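Local coordinates for protein SusD homolog (Bacteroides thetaiotaomicron, PDB 4MRU) that probably binds mucin O-glycans for uptake, as a SusD-like outer-membrane lipoprotein, and binds a magnesium ion, at residues A[265-270]-A[376-381]; A[369-374]-A[396-401]. All blocks are in the same frame, centred on the assembly; numbering follows the deposited sequence.

Contact 1: A[265-270]-A[376-381]; sequences ICYMNG and ASPSGY. With EDO (1,2-ethanediol), chain I.
The last turns of helix 262-270 in this SusD-like fold are crossed by the extended loop 376-381, and Cys266, Tyr267 and Gly270 carry most of the helix side. One main-chain bond pins the loop down: Ser379 N donates to Cys266 O over 2.8 Å, nearly straight at 169°. The donor sits above the carbonyl plane, and the same oxygen also takes the helical bond from Gly270 N, the two N-H groups reaching it from opposite faces. That leaves a helix carbonyl gripped twice, once by its own helix and once by the loop.

Gly270 lets the loop come close: with no side chain in the way, its CA lies 3.2 Å from Ser379 OG and 3.4 Å from Ser377 O, the latter a CA-H...O contact; a beta carbon here would run into the loop backbone. Next to it, Ala376 CB abuts Gly270 O.

Pro378 lies over one face of the Tyr267 ring, offset toward the rim, with CB 4.2 Å from the centroid and CG against CD2. Tyr267 CG is anti to its own carbonyl carbon (chi1 -77°), which turns this face to the proline while the hydroxyl reaches Lys441 O. Trp420 meets the same ring edge-to-face.

Further along the loop, Cys266 SG packs on Tyr381 CB at 3.6 Å and approaches the tyrosine ring obliquely, as a sulfur-aromatic contact. Tyr381 OH is tied to Gly293 O. A 1,2-ethanediol, probably from the crystallisation liquor, lies between Asn269 and the loop, its C1 3.6 Å from Ser379 CB. Asn269 OD1 bonds Arg276, while ND2, which also serves Tyr291 O, donates almost straight to the diol's O1 at 3.0 Å.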
ATOM      1  N   ILE A 265       1.172  16.102   5.163  1.00 20.14           N
ATOM      2  CA  ILE A 265       1.545  17.516   5.130  1.00 21.33           C
ATOM      3  C   ILE A 265       2.407  17.967   6.334  1.00 23.43           C
ATOM      4  O   ILE A 265       3.340  18.761   6.158  1.00 25.52           O
ATOM      5  CB  ILE A 265       0.293  18.403   5.015  1.00 26.07           C
ATOM      6  CG1 ILE A 265      -0.459  18.087   3.737  1.00 24.30           C
ATOM      7  CG2 ILE A 265       0.669  19.876   5.038  1.00 31.98           C
ATOM      8  CD1 ILE A 265       0.243  18.509   2.473  1.00 29.32           C
ATOM      9  N   CYS A 266       2.110  17.484   7.542  1.00 21.96           N
ATOM     10  CA  CYS A 266       2.919  17.807   8.707  1.00 20.61           C
ATOM     11  C   CYS A 266       4.370  17.394   8.532  1.00 18.13           C
ATOM     12  O   CYS A 266       5.290  18.169   8.819  1.00 20.46           O
ATOM     13  CB  CYS A 266       2.394  17.105   9.970  1.00 21.54           C
ATOM     14  SG  CYS A 266       0.903  17.856  10.622  1.00 26.09           S
ATOM     15  N   TYR A 267       4.586  16.164   8.071  1.00 17.64           N
ATOM     16  CA  TYR A 267       5.923  15.713   7.836  1.00 18.71           C
ATOM     17  C   TYR A 267       6.594  16.512   6.691  1.00 17.73           C
ATOM     18  O   TYR A 267       7.678  17.007   6.868  1.00 20.31           O
ATOM     19  CB  TYR A 267       5.966  14.237   7.472  1.00 20.92           C
ATOM     20  CG  TYR A 267       5.795  13.291   8.626  1.00 20.63           C
ATOM     21  CD1 TYR A 267       4.533  12.991   9.147  1.00 18.39           C
ATOM     22  CD2 TYR A 267       6.916  12.671   9.212  1.00 21.79           C
ATOM     23  CE1 TYR A 267       4.380  12.096  10.176  1.00 18.68           C
ATOM     24  CE2 TYR A 267       6.761  11.800  10.265  1.00 19.92           C
ATOM     25  CZ  TYR A 267       5.519  11.516  10.751  1.00 19.27           C
ATOM     26  OH  TYR A 267       5.430  10.614  11.775  1.00 19.51           O
HETATM   27  N   MSE A 268       5.934  16.618   5.538  1.00 17.94           N
HETATM   28  CA  MSE A 268       6.591  17.171   4.328  1.00 18.69           C
HETATM   29  C   MSE A 268       6.736  18.688   4.427  1.00 17.65           C
HETATM   30  O   MSE A 268       7.729  19.228   3.907  1.00 19.13           O
HETATM   31  CB  MSE A 268       5.858  16.762   3.061  1.00 22.35           C
HETATM   32  CG  MSE A 268       6.134  15.308   2.725  1.00 21.58           C
HETATM   33 SE   MSE A 268       5.138  14.724   1.142  0.75 25.42          SE
HETATM   34  CE  MSE A 268       6.492  15.264  -0.257  1.00 16.83           C
ATOM     35  N   ASN A 269       5.819  19.398   5.071  1.00 17.02           N
ATOM     36  CA  ASN A 269       6.058  20.829   5.381  1.00 22.05           C
ATOM     37  C   ASN A 269       7.168  21.016   6.429  1.00 25.51           C
ATOM     38  O   ASN A 269       7.982  21.916   6.310  1.00 21.66           O
ATOM     39  CB  ASN A 269       4.809  21.560   5.859  1.00 21.75           C
ATOM     40  CG  ASN A 269       3.868  21.929   4.732  1.00 23.28           C
ATOM     41  OD1 ASN A 269       4.160  21.774   3.529  1.00 22.77           O
ATOM     42  ND2 ASN A 269       2.741  22.443   5.109  1.00 24.02           N
ATOM     43  N   GLY A 270       7.174  20.178   7.466  1.00 22.93           N
ATOM     44  CA  GLY A 270       8.241  20.235   8.481  1.00 22.54           C
ATOM     45  C   GLY A 270       9.622  20.053   7.847  1.00 22.88           C
ATOM     46  O   GLY A 270      10.569  20.731   8.193  1.00 21.10           O
ATOM     47  N   ALA A 376      15.322  18.994  10.613  1.00 25.13           N
ATOM     48  CA  ALA A 376      14.009  19.590  10.895  1.00 26.35           C
ATOM     49  C   ALA A 376      13.016  18.523  11.338  1.00 26.01           C
ATOM     50  O   ALA A 376      13.049  17.408  10.840  1.00 25.21           O
ATOM     51  CB  ALA A 376      13.463  20.291   9.664  1.00 27.02           C
ATOM     52  N   SER A 377      12.140  18.885  12.258  1.00 23.72           N
ATOM     53  CA  SER A 377      11.112  17.989  12.754  1.00 24.43           C
ATOM     54  C   SER A 377       9.840  18.105  11.930  1.00 21.34           C
ATOM     55  O   SER A 377       9.563  19.166  11.376  1.00 25.51           O
ATOM     56  CB  SER A 377      10.770  18.305  14.206  1.00 30.35           C
ATOM     57  OG  SER A 377      11.737  17.684  15.044  1.00 47.78           O
ATOM     58  N   PRO A 378       9.025  17.050  11.926  1.00 22.28           N
ATOM     59  CA  PRO A 378       7.676  17.175  11.364  1.00 22.52           C
ATOM     60  C   PRO A 378       6.927  18.308  12.071  1.00 20.25           C
ATOM     61  O   PRO A 378       7.168  18.574  13.239  1.00 23.50           O
ATOM     62  CB  PRO A 378       7.060  15.814  11.643  1.00 22.87           C
ATOM     63  CG  PRO A 378       8.254  14.883  11.670  1.00 24.08           C
ATOM     64  CD  PRO A 378       9.308  15.672  12.380  1.00 20.98           C
ATOM     65  N   SER A 379       6.104  19.035  11.345  1.00 21.11           N
ATOM     66  CA  SER A 379       5.473  20.206  11.931  1.00 24.80           C
ATOM     67  C   SER A 379       4.287  19.823  12.823  1.00 22.20           C
ATOM     68  O   SER A 379       3.674  18.756  12.663  1.00 20.08           O
ATOM     69  CB  SER A 379       4.997  21.147  10.835  1.00 28.75           C
ATOM     70  OG  SER A 379       6.091  21.832  10.296  1.00 39.41           O
ATOM     71  N   GLY A 380       3.948  20.724  13.727  1.00 21.38           N
ATOM     72  CA  GLY A 380       2.638  20.690  14.363  1.00 21.83           C
ATOM     73  C   GLY A 380       1.541  20.886  13.302  1.00 22.13           C
ATOM     74  O   GLY A 380       1.787  21.433  12.236  1.00 20.93           O
ATOM     75  N   TYR A 381       0.330  20.422  13.579  1.00 22.03           N
ATOM     76  CA  TYR A 381      -0.773  20.589  12.626  1.00 23.24           C
ATOM     77  C   TYR A 381      -1.591  21.842  12.884  1.00 22.74           C
ATOM     78  O   TYR A 381      -2.272  21.950  13.906  1.00 21.61           O
ATOM     79  CB  TYR A 381      -1.707  19.390  12.640  1.00 21.81           C
ATOM     80  CG  TYR A 381      -2.880  19.619  11.704  1.00 20.32           C
ATOM     81  CD1 TYR A 381      -2.691  19.928  10.376  1.00 20.82           C
ATOM     82  CD2 TYR A 381      -4.173  19.485  12.150  1.00 20.51           C
ATOM     83  CE1 TYR A 381      -3.760  20.159   9.523  1.00 22.01           C
ATOM     84  CE2 TYR A 381      -5.245  19.735  11.325  1.00 21.86           C
ATOM     85  CZ  TYR A 381      -5.050  20.061  10.011  1.00 19.91           C
ATOM     86  OH  TYR A 381      -6.160  20.249   9.209  1.00 20.60           O
TER
HETATM   87  C1  EDO I 607       2.105  21.721   8.751  1.00 35.54           C
HETATM   88  O1  EDO I 607       2.393  22.955   8.069  1.00 34.82           O
HETATM   89  C2  EDO I 607       0.602  21.532   8.955  1.00 39.97           C
HETATM   90  O2  EDO I 607      -0.051  22.595   9.716  1.00 32.10           O

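Contact 2: A[369-374]-A[396-401]. With MG (magnesium ion), chain C; EDO (1,2-ethanediol), chain L.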
ATOM      1  N   GLU A 369      20.461  15.624  -1.767  1.00 22.09           N
ATOM      2  CA  GLU A 369      21.662  15.488  -0.942  1.00 27.92           C
ATOM      3  C   GLU A 369      21.571  16.413   0.268  1.00 27.20           C
ATOM      4  O   GLU A 369      21.866  15.971   1.349  1.00 22.38           O
ATOM      5  CB  GLU A 369      22.945  15.739  -1.755  1.00 30.05           C
ATOM      6  CG  GLU A 369      23.223  14.652  -2.816  1.00 35.69           C
ATOM      7  CD  GLU A 369      23.943  13.396  -2.308  1.00 50.04           C
ATOM      8  OE1 GLU A 369      23.955  13.145  -1.078  1.00 49.16           O
ATOM      9  OE2 GLU A 369      24.485  12.628  -3.156  1.00 56.22           O
ATOM     10  N   ASP A 370      21.167  17.687   0.091  1.00 26.84           N
ATOM     11  CA  ASP A 370      20.945  18.570   1.248  1.00 25.25           C
ATOM     12  C   ASP A 370      19.789  18.091   2.171  1.00 24.49           C
ATOM     13  O   ASP A 370      19.886  18.172   3.374  1.00 21.81           O
ATOM     14  CB  ASP A 370      20.656  20.007   0.820  1.00 31.93           C
ATOM     15  CG  ASP A 370      21.904  20.744   0.376  1.00 49.30           C
ATOM     16  OD1 ASP A 370      23.018  20.315   0.750  1.00 51.28           O
ATOM     17  OD2 ASP A 370      21.765  21.761  -0.339  1.00 43.48           O
ATOM     18  N   TYR A 371      18.694  17.629   1.583  1.00 21.14           N
ATOM     19  CA  TYR A 371      17.535  17.106   2.315  1.00 20.19           C
ATOM     20  C   TYR A 371      17.951  15.957   3.250  1.00 17.44           C
ATOM     21  O   TYR A 371      17.542  15.874   4.389  1.00 17.29           O
ATOM     22  CB  TYR A 371      16.471  16.637   1.308  1.00 19.52           C
ATOM     23  CG  TYR A 371      15.223  15.977   1.886  1.00 20.22           C
ATOM     24  CD1 TYR A 371      14.118  16.746   2.249  1.00 19.46           C
ATOM     25  CD2 TYR A 371      15.132  14.611   2.015  1.00 19.90           C
ATOM     26  CE1 TYR A 371      12.977  16.189   2.753  1.00 20.51           C
ATOM     27  CE2 TYR A 371      13.950  14.008   2.505  1.00 20.03           C
ATOM     28  CZ  TYR A 371      12.875  14.800   2.845  1.00 19.17           C
ATOM     29  OH  TYR A 371      11.722  14.216   3.331  1.00 21.95           O
ATOM     30  N   LEU A 372      18.857  15.136   2.778  1.00 20.68           N
ATOM     31  CA  LEU A 372      19.350  13.990   3.557  1.00 19.00           C
ATOM     32  C   LEU A 372      20.129  14.380   4.816  1.00 20.28           C
ATOM     33  O   LEU A 372      20.321  13.550   5.682  1.00 22.90           O
ATOM     34  CB  LEU A 372      20.233  13.103   2.657  1.00 19.99           C
ATOM     35  CG  LEU A 372      19.495  12.122   1.747  1.00 19.95           C
ATOM     36  CD1 LEU A 372      20.484  11.498   0.796  1.00 20.07           C
ATOM     37  CD2 LEU A 372      18.800  11.087   2.580  1.00 20.58           C
ATOM     38  N   ASN A 373      20.545  15.632   4.937  1.00 22.13           N
ATOM     39  CA  ASN A 373      21.149  16.099   6.159  1.00 21.68           C
ATOM     40  C   ASN A 373      20.239  16.936   7.016  1.00 22.92           C
ATOM     41  O   ASN A 373      20.696  17.602   7.950  1.00 20.92           O
ATOM     42  CB  ASN A 373      22.394  16.902   5.809  1.00 22.37           C
ATOM     43  CG  ASN A 373      23.484  16.016   5.256  1.00 21.46           C
ATOM     44  OD1 ASN A 373      23.755  14.949   5.763  1.00 21.20           O
ATOM     45  ND2 ASN A 373      24.098  16.465   4.164  1.00 23.12           N
ATOM     46  N   SER A 374      18.947  16.937   6.701  1.00 23.18           N
ATOM     47  CA  SER A 374      18.007  17.770   7.419  1.00 24.06           C
ATOM     48  C   SER A 374      17.819  17.263   8.838  1.00 20.05           C
ATOM     49  O   SER A 374      17.716  16.042   9.078  1.00 20.01           O
ATOM     50  CB  SER A 374      16.641  17.794   6.704  1.00 27.37           C
ATOM     51  OG  SER A 374      15.668  18.444   7.499  1.00 24.14           O
ATOM     52  N   ILE A 396      10.892  12.554  14.430  1.00 19.48           N
ATOM     53  CA  ILE A 396      11.862  11.916  13.541  1.00 20.63           C
ATOM     54  C   ILE A 396      12.370  12.856  12.443  1.00 17.93           C
ATOM     55  O   ILE A 396      11.611  13.502  11.742  1.00 22.32           O
ATOM     56  CB  ILE A 396      11.305  10.610  12.888  1.00 20.27           C
ATOM     57  CG1 ILE A 396      12.417   9.794  12.173  1.00 19.56           C
ATOM     58  CG2 ILE A 396      10.162  10.900  11.923  1.00 19.62           C
ATOM     59  CD1 ILE A 396      13.478   9.250  13.104  1.00 22.05           C
ATOM     60  N   THR A 397      13.686  12.914  12.304  1.00 20.62           N
ATOM     61  CA  THR A 397      14.311  13.727  11.268  1.00 18.23           C
ATOM     62  C   THR A 397      14.785  12.885  10.135  1.00 20.70           C
ATOM     63  O   THR A 397      14.856  11.643  10.225  1.00 20.27           O
ATOM     64  CB  THR A 397      15.519  14.472  11.838  1.00 23.46           C
ATOM     65  OG1 THR A 397      16.471  13.521  12.262  1.00 22.53           O
ATOM     66  CG2 THR A 397      15.133  15.361  13.047  1.00 25.75           C
ATOM     67  N   VAL A 398      15.156  13.543   9.049  1.00 17.73           N
ATOM     68  CA  VAL A 398      15.658  12.822   7.863  1.00 18.98           C
ATOM     69  C   VAL A 398      17.085  12.302   8.037  1.00 19.77           C
ATOM     70  O   VAL A 398      17.398  11.174   7.642  1.00 19.36           O
ATOM     71  CB  VAL A 398      15.645  13.695   6.606  1.00 18.67           C
ATOM     72  CG1 VAL A 398      16.173  12.904   5.410  1.00 17.84           C
ATOM     73  CG2 VAL A 398      14.235  14.212   6.322  1.00 22.46           C
ATOM     74  N   LYS A 399      17.931  13.101   8.662  1.00 18.67           N
ATOM     75  CA  LYS A 399      19.355  12.758   8.746  1.00 19.83           C
ATOM     76  C   LYS A 399      19.603  11.426   9.489  1.00 18.36           C
ATOM     77  O   LYS A 399      19.164  11.223  10.625  1.00 20.22           O
ATOM     78  CB  LYS A 399      20.146  13.903   9.391  1.00 20.17           C
ATOM     79  CG  LYS A 399      21.674  13.735   9.397  1.00 23.21           C
ATOM     80  CD  LYS A 399      22.365  14.948  10.001  1.00 23.08           C
ATOM     81  CE  LYS A 399      23.885  14.888   9.919  1.00 24.95           C
ATOM     82  NZ  LYS A 399      24.399  13.735  10.715  1.00 26.69           N
ATOM     83  N   TRP A 400      20.368  10.558   8.848  1.00 18.74           N
ATOM     84  CA  TRP A 400      20.729   9.233   9.411  1.00 21.27           C
ATOM     85  C   TRP A 400      21.419   9.334  10.778  1.00 20.14           C
ATOM     86  O   TRP A 400      22.255  10.209  11.007  1.00 18.18           O
ATOM     87  CB  TRP A 400      21.597   8.448   8.409  1.00 19.21           C
ATOM     88  CG  TRP A 400      21.901   7.034   8.833  1.00 18.64           C
ATOM     89  CD1 TRP A 400      23.039   6.581   9.445  1.00 18.04           C
ATOM     90  CD2 TRP A 400      21.037   5.908   8.704  1.00 15.85           C
ATOM     91  NE1 TRP A 400      22.927   5.245   9.702  1.00 17.65           N
ATOM     92  CE2 TRP A 400      21.715   4.807   9.227  1.00 19.40           C
ATOM     93  CE3 TRP A 400      19.748   5.730   8.198  1.00 17.88           C
ATOM     94  CZ2 TRP A 400      21.155   3.523   9.247  1.00 20.32           C
ATOM     95  CZ3 TRP A 400      19.206   4.438   8.166  1.00 18.05           C
ATOM     96  CH2 TRP A 400      19.904   3.367   8.690  1.00 18.49           C
ATOM     97  N   ASN A 401      21.032   8.450  11.698  1.00 18.29           N
ATOM     98  CA  ASN A 401      21.629   8.414  13.020  1.00 18.66           C
ATOM     99  C   ASN A 401      22.799   7.454  12.921  1.00 18.65           C
ATOM    100  O   ASN A 401      22.605   6.272  12.727  1.00 20.18           O
ATOM    101  CB  ASN A 401      20.639   7.965  14.082  1.00 19.97           C
ATOM    102  CG  ASN A 401      21.224   8.004  15.487  1.00 22.85           C
ATOM    103  OD1 ASN A 401      22.402   7.715  15.692  1.00 23.90           O
ATOM    104  ND2 ASN A 401      20.393   8.289  16.460  1.00 19.44           N
TER
HETATM  105 MG    MG C 601      25.077  13.259   5.570  1.00 24.28          MG
HETATM  106  C1  EDO L 610      22.493  13.743  14.022  1.00 35.75           C
HETATM  107  O1  EDO L 610      22.792  12.725  13.035  1.00 29.28           O
HETATM  108  C2  EDO L 610      23.665  14.675  14.324  1.00 42.79           C
HETATM  109  O2  EDO L 610      24.214  15.293  13.139  1.00 36.47           O
HETATM  110  O   HOH W   1      21.379  11.063   5.972  1.00 20.29           O
HETATM  111  O   HOH W   2      26.284  14.412   4.268  1.00 24.17           O
HETATM  112  O   HOH W   3      14.612  16.385   9.010  1.00 22.61           O
HETATM  113  O   HOH W   4      26.085  13.960   7.353  1.00 21.70           O
HETATM  114  O   HOH W   5      23.827  12.040   6.713  1.00 20.29           O
HETATM  115  O   HOH W   6      26.443  11.628   5.342  1.00 18.24           O
HETATM  116  O   HOH W   7      23.984  12.593   3.900  1.00 19.32           O
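A magnesium ion is held here by a single protein atom: Asn373 OD1 binds it at 2.2 Å and five waters fill the other positions of its six-fold shell, while Lys399 crosses Asn373 obliquely, CE 4.2 Å from that same oxygen. The amide is fixed at both ends, since ND2 donates to one of the metal's waters at 3.0 Å, so oxygen rather than nitrogen is turned to the metal.

Behind the ion the backbones meet at the type I turn from Tyr371 to Ser374. Lys399 N donates to Ser374 O at 3.0 Å, in the carbonyl plane, though the angle at hydrogen is only 145°. Leu372 O receives the CA-H of Lys399 and also a proton from a water that in turn accepts from Trp400 N. A second water joins Ser374 OG to Val398 N.

Val398 supplies the apolar part of the contact. Its CG1, anti to the backbone N (chi1 180°), presses on Tyr371 O at 3.4 Å, and CG2 lies over a face of the Tyr371 ring, 4.1 Å from its centroid. Tyr371 OH goes on to Gln418 NE2, and Leu372 packs on helix 348-363.

Lys399 is extended through its third torsion as it runs past Asn373 O, and bends at the last (-63°) to give NZ to both oxygens of a 1,2-ethanediol. With an alanine here the bond to Ser374 O could persist, but Asn373 O would probably lose the methylenes packed beside it and the diol its ammonium partner. NZ stands 5.2 Å from the magnesium ion, close enough that the two positive charges may tend to disfavour each other. With one direct protein ligand, most of the ion's shell is water, which is consistent with a weakly anchored, largely hydrated magnesium.

In the fold
Along the chain the segments alternate: 265-270, 369-374, 376-381, then 396-401, so the two contacts interlock. Their centres are 14 Å apart, on the same side of the chain's centre and well out from it. Residues 374 to 376 run from one contact into the other, bridged by Ser374 OG and Ala376 N, and the loops also touch directly, with Pro378 CD 3.2 Å from Ile396 O. Tyr271, just past helix 262-270, bonds Ile396 O and packs on Tyr371 and Val398. Helix 408-423 backs both contacts, through Thr417 and Gln418. Together they tie the long loop before that helix to the preceding helices; the side chain of Asn373, the magnesium ligand, lies about 10 Å from that of Ala376.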